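Local atomic coordinates of hypothetic aldehyde deformylating oxygenase (Sulfolobus tokodaii, PDB entry 5V4T), a protein that binds iron in a ferritin-like helical bundle and probably acts as an oxidoreductase, with aldehyde deformylating oxygenase activity. Residues 32-35 against 36-40; 189-192 against 193-197. All coordinates share one frame; numbering follows the deposited sequence.

Contact 1: 32-35 against 36-40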
loop_
_atom_site.group_PDB
_atom_site.type_symbol
_atom_site.label_atom_id
_atom_site.label_comp_id
_atom_site.label_asym_id
_atom_site.label_seq_id
_atom_site.Cartn_x
_atom_site.Cartn_y
_atom_site.Cartn_z
ATOM N N TRP A 32 11.165 -4.396 9.845
ATOM C CA TRP A 32 11.448 -4.744 8.473
ATOM C C TRP A 32 12.590 -3.892 7.905
ATOM O O TRP A 32 12.680 -3.641 6.698
ATOM C CB TRP A 32 10.155 -4.550 7.637
ATOM C CG TRP A 32 8.997 -5.373 8.118
ATOM C CD1 TRP A 32 8.915 -6.748 8.191
ATOM C CD2 TRP A 32 7.722 -4.872 8.514
ATOM N NE1 TRP A 32 7.678 -7.113 8.683
ATOM C CE2 TRP A 32 6.936 -5.979 8.900
ATOM C CE3 TRP A 32 7.200 -3.601 8.677
ATOM C CZ2 TRP A 32 5.638 -5.843 9.355
ATOM C CZ3 TRP A 32 5.907 -3.461 9.127
ATOM C CH2 TRP A 32 5.140 -4.584 9.484
ATOM N N LYS A 33 13.505 -3.510 8.765
ATOM C CA LYS A 33 14.706 -2.776 8.337
ATOM C C LYS A 33 15.415 -3.447 7.156
ATOM O O LYS A 33 15.952 -2.771 6.252
ATOM C CB LYS A 33 15.650 -2.725 9.535
ATOM C CG LYS A 33 16.943 -1.974 9.292
ATOM C CD LYS A 33 17.787 -2.017 10.562
ATOM C CE LYS A 33 19.258 -1.862 10.190
ATOM N NZ LYS A 33 20.047 -1.694 11.433
ATOM N N ILE A 34 15.431 -4.782 7.182
ATOM C CA ILE A 34 16.110 -5.585 6.185
ATOM C C ILE A 34 15.578 -5.355 4.762
ATOM O O ILE A 34 16.292 -5.615 3.781
ATOM C CB ILE A 34 16.047 -7.106 6.527
ATOM C CG1 ILE A 34 17.076 -7.913 5.773
ATOM C CG2 ILE A 34 14.656 -7.681 6.295
ATOM C CD1 ILE A 34 17.372 -9.242 6.428
ATOM N N LEU A 35 14.323 -4.891 4.645
ATOM C CA LEU A 35 13.751 -4.668 3.319
ATOM C C LEU A 35 14.446 -3.603 2.556
ATOM O O LEU A 35 14.428 -3.625 1.336
ATOM C CB LEU A 35 12.244 -4.277 3.409
ATOM C CG LEU A 35 11.261 -5.419 3.680
ATOM C CD1 LEU A 35 9.872 -4.822 3.883
ATOM C CD2 LEU A 35 11.213 -6.370 2.491
ATOM N N LYS A 36 15.067 -2.650 3.245
ATOM C CA LYS A 36 15.801 -1.589 2.506
ATOM C C LYS A 36 16.953 -2.218 1.701
ATOM O O LYS A 36 17.039 -2.044 0.464
ATOM C CB LYS A 36 16.326 -0.536 3.490
ATOM C CG LYS A 36 16.988 0.668 2.835
ATOM C CD LYS A 36 17.503 1.628 3.904
ATOM C CE LYS A 36 17.956 2.917 3.269
ATOM N NZ LYS A 36 18.491 3.942 4.193
ATOM N N LYS A 37 17.788 -2.998 2.381
ATOM C CA LYS A 37 18.915 -3.676 1.732
ATOM C C LYS A 37 18.447 -4.612 0.632
ATOM O O LYS A 37 18.997 -4.629 -0.461
ATOM C CB LYS A 37 19.725 -4.518 2.722
ATOM C CG LYS A 37 20.943 -3.778 3.141
ATOM C CD LYS A 37 21.612 -4.369 4.380
ATOM C CE LYS A 37 22.525 -3.305 4.996
ATOM N NZ LYS A 37 23.315 -3.857 6.121
ATOM N N LEU A 38 17.452 -5.426 0.944
ATOM C CA LEU A 38 16.955 -6.392 -0.041
ATOM C C LEU A 38 16.382 -5.703 -1.256
ATOM O O LEU A 38 16.638 -6.108 -2.370
ATOM C CB LEU A 38 15.921 -7.297 0.580
ATOM C CG LEU A 38 16.467 -8.283 1.629
ATOM C CD1 LEU A 38 15.322 -8.805 2.485
ATOM C CD2 LEU A 38 17.274 -9.367 0.979
ATOM N N SER A 39 15.632 -4.620 -1.044
ATOM C CA SER A 39 15.049 -3.935 -2.203
ATOM C C SER A 39 16.129 -3.263 -3.052
ATOM O O SER A 39 16.100 -3.297 -4.302
ATOM C CB SER A 39 13.948 -2.965 -1.748
ATOM O OG SER A 39 14.527 -1.831 -1.194
ATOM N N PHE A 40 17.148 -2.718 -2.391
ATOM C CA PHE A 40 18.266 -2.103 -3.163
ATOM C C PHE A 40 18.997 -3.162 -3.976
ATOM O O PHE A 40 19.319 -2.949 -5.185
ATOM C CB PHE A 40 19.250 -1.449 -2.245
ATOM C CG PHE A 40 18.824 -0.133 -1.678
ATOM C CD1 PHE A 40 17.584 0.451 -1.934
ATOM C CD2 PHE A 40 19.681 0.545 -0.870
ATOM C CE1 PHE A 40 17.263 1.717 -1.357
ATOM C CE2 PHE A 40 19.390 1.800 -0.350
ATOM C CZ PHE A 40 18.156 2.376 -0.560
HETATM O O HOH W 1 18.520 -3.007 5.478
#

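Contact 2: 189-192 against 193-197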
loop_
_atom_site.group_PDB
_atom_site.type_symbol
_atom_site.label_atom_id
_atom_site.label_comp_id
_atom_site.label_asym_id
_atom_site.label_seq_id
_atom_site.Cartn_x
_atom_site.Cartn_y
_atom_site.Cartn_z
ATOM N N TYR A 189 -17.289 5.113 5.237
ATOM C CA TYR A 189 -17.163 3.981 4.293
ATOM C C TYR A 189 -17.789 2.728 4.866
ATOM O O TYR A 189 -17.783 2.523 6.066
ATOM C CB TYR A 189 -15.708 3.692 3.987
ATOM C CG TYR A 189 -15.110 4.827 3.216
ATOM C CD1 TYR A 189 -15.172 4.847 1.831
ATOM C CD2 TYR A 189 -14.544 5.919 3.847
ATOM C CE1 TYR A 189 -14.709 5.916 1.100
ATOM C CE2 TYR A 189 -14.073 7.005 3.107
ATOM C CZ TYR A 189 -14.141 6.982 1.746
ATOM O OH TYR A 189 -13.675 8.087 1.033
ATOM N N SER A 190 -18.345 1.941 3.957
ATOM C CA SER A 190 -18.841 0.611 4.247
ATOM C C SER A 190 -17.730 -0.408 4.035
ATOM O O SER A 190 -17.204 -0.456 2.927
ATOM C CB SER A 190 -19.941 0.283 3.292
ATOM O OG SER A 190 -20.161 -1.104 3.233
ATOM N N ILE A 191 -17.412 -1.209 5.039
ATOM C CA ILE A 191 -16.396 -2.255 4.894
ATOM C C ILE A 191 -16.819 -3.236 3.795
ATOM O O ILE A 191 -15.984 -3.613 2.953
ATOM C CB ILE A 191 -16.096 -3.006 6.187
ATOM C CG1 ILE A 191 -15.553 -2.054 7.250
ATOM C CG2 ILE A 191 -15.102 -4.141 5.996
ATOM C CD1 ILE A 191 -14.087 -1.679 6.970
ATOM N N GLN A 192 -18.099 -3.669 3.783
ATOM C CA GLN A 192 -18.544 -4.487 2.667
ATOM C C GLN A 192 -18.302 -3.896 1.280
ATOM O O GLN A 192 -17.863 -4.624 0.331
ATOM C CB GLN A 192 -20.036 -4.878 2.771
ATOM C CG GLN A 192 -20.450 -5.941 1.720
ATOM C CD GLN A 192 -19.703 -7.264 1.921
ATOM O OE1 GLN A 192 -19.922 -7.954 2.937
ATOM N NE2 GLN A 192 -18.827 -7.652 0.963
ATOM N N GLU A 193 -18.572 -2.622 1.083
ATOM C CA GLU A 193 -18.390 -1.976 -0.230
ATOM C C GLU A 193 -16.890 -1.953 -0.551
ATOM O O GLU A 193 -16.531 -2.154 -1.672
ATOM C CB GLU A 193 -18.991 -0.562 -0.380
ATOM C CG GLU A 193 -20.500 -0.561 -0.390
ATOM C CD GLU A 193 -21.125 0.826 -0.579
ATOM O OE1 GLU A 193 -20.389 1.810 -0.827
ATOM O OE2 GLU A 193 -22.375 0.926 -0.458
ATOM N N LEU A 194 -16.066 -1.738 0.444
ATOM C CA LEU A 194 -14.601 -1.763 0.211
ATOM C C LEU A 194 -14.103 -3.127 -0.173
ATOM O O LEU A 194 -13.300 -3.248 -1.089
ATOM C CB LEU A 194 -13.873 -1.286 1.480
ATOM C CG LEU A 194 -14.030 0.162 1.773
ATOM C CD1 LEU A 194 -13.344 0.450 3.080
ATOM C CD2 LEU A 194 -13.571 1.132 0.691
ATOM N N VAL A 195 -14.569 -4.189 0.496
ATOM C CA VAL A 195 -14.243 -5.538 0.106
ATOM C C VAL A 195 -14.791 -5.882 -1.281
ATOM O O VAL A 195 -14.102 -6.511 -2.071
ATOM C CB VAL A 195 -14.735 -6.576 1.173
ATOM C CG1 VAL A 195 -14.558 -8.007 0.698
ATOM C CG2 VAL A 195 -13.981 -6.328 2.500
ATOM N N ASN A 196 -16.005 -5.402 -1.622
ATOM C CA ASN A 196 -16.482 -5.570 -2.998
ATOM C C ASN A 196 -15.560 -4.939 -4.016
ATOM O O ASN A 196 -15.334 -5.527 -5.065
ATOM C CB ASN A 196 -17.926 -5.073 -3.220
ATOM C CG ASN A 196 -18.937 -5.775 -2.333
ATOM O OD1 ASN A 196 -18.703 -6.858 -1.805
ATOM N ND2 ASN A 196 -20.044 -5.116 -2.127
ATOM N N LEU A 197 -15.079 -3.732 -3.743
ATOM C CA LEU A 197 -14.101 -3.105 -4.606
ATOM C C LEU A 197 -12.826 -3.929 -4.697
ATOM O O LEU A 197 -12.312 -4.116 -5.802
ATOM C CB LEU A 197 -13.811 -1.691 -4.097
ATOM C CG LEU A 197 -12.597 -1.065 -4.762
ATOM C CD1 LEU A 197 -12.767 -0.849 -6.253
ATOM C CD2 LEU A 197 -12.424 0.242 -4.069
HETATM O O HOH W 2 -18.468 2.932 1.277
#

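Contact 1: 32-35 against 36-40
The backbones of K33 to L35 and K36 to S39 join in the first turns of helix 34-46, where L38 N donates to I34 O at 3.1 Å and S39 N to L35 O at 2.8 Å. The first of these bonds is nearly straight, 170° at the hydrogen. K33 O works differently. It takes K36 N at 3.1 Å from above its carbonyl plane. A water also donates to K33 O and accepts from K37 N, so it bridges a backbone pair too far apart to bond directly.

Among the side chains, I34 meets L38 one turn on. Their branches meet at a slant, with I34 CG1 3.8 Å from L38 CD1. I34 CG1 stands opposite its own backbone N (chi1 -162°), which sets it beside this methyl. L38 CG also rests on I34 O, at 3.4 Å. S39 turns OG back over its own helix, 3.0 Å from K36 O and 3.1 Å from L35 O; its single proton could serve either.

I34, L35 and L38 also pack on V90 and F93 of helix 80-93. S39 and F40 touch V54 of helix 49-67. One water stands in for the direct bond between K33 O and K37 N, while I34, L35 and L38 give the helix its apolar hold on helix 80-93.

Contact 2: 189-192 against 193-197
S190 lays its CB and OG against the side chain of E193, with S190 CB 3.8 Å from E193 CG. S190 is the N-cap of helix 191-211. Its OG accepts from E193 N at 3.1 Å, in a nearly straight bond. The hydroxyl reaches that N-H because OG lies opposite the backbone N of S190 (chi1 161°). A water ties the same two residues together a second time: it accepts from S190 N and donates to E193 OE1. The carboxylate near the helix start would probably be favoured by the helix dipole.

Q192 and N196, one turn apart, pair through their side-chain amides. Q192 NE2 donates to N196 OD1 at 2.9 Å. The bond is somewhat bent, and the donor stands above the carbonyl plane of N196. The two amide planes are 26° apart. A bend at chi2 of Q192 (63°) brings its amide round to N196. In the backbone of the same turn, N196 N donates to Q192 O in the regular helical pattern, as V195 N does to I191 O.

The apolar side chains meet at ordinary packing distance. I191 CG2 lies 4.3 Å from V195 CG2, and Y189 CB lies 4.1 Å from L194 CD1. L194 CG sits closer to the backbone, 3.4 Å from S190 O.

Y189 bonds through OH to E124 and, with L194, packs on I121 of helix 98-128 and I184 of helix 181-184. I191 and V195 face helix 159-179, at K178 and V174.

Overall arrangement
Both contacts are first turns of helices, 34-46 for contact 1 and 191-211 for contact 2. They share no element and lie on opposite sides of the chain's centre, with centres about 32 Å apart. Contact 1 is a surface contact. Contact 2 is partly buried. Both have helical backbone bonds and a bridging water, but contact 2 adds a serine cap and an amide pair, whereas the water of contact 1 links backbone to backbone. Lysines dominate the polar side of contact 1, whereas contact 2 carries one glutamate and uncharged amides. Contact 1 is near the iron site, with the S39 side chain about 7 Å from that of E57; contact 2 is remote from it.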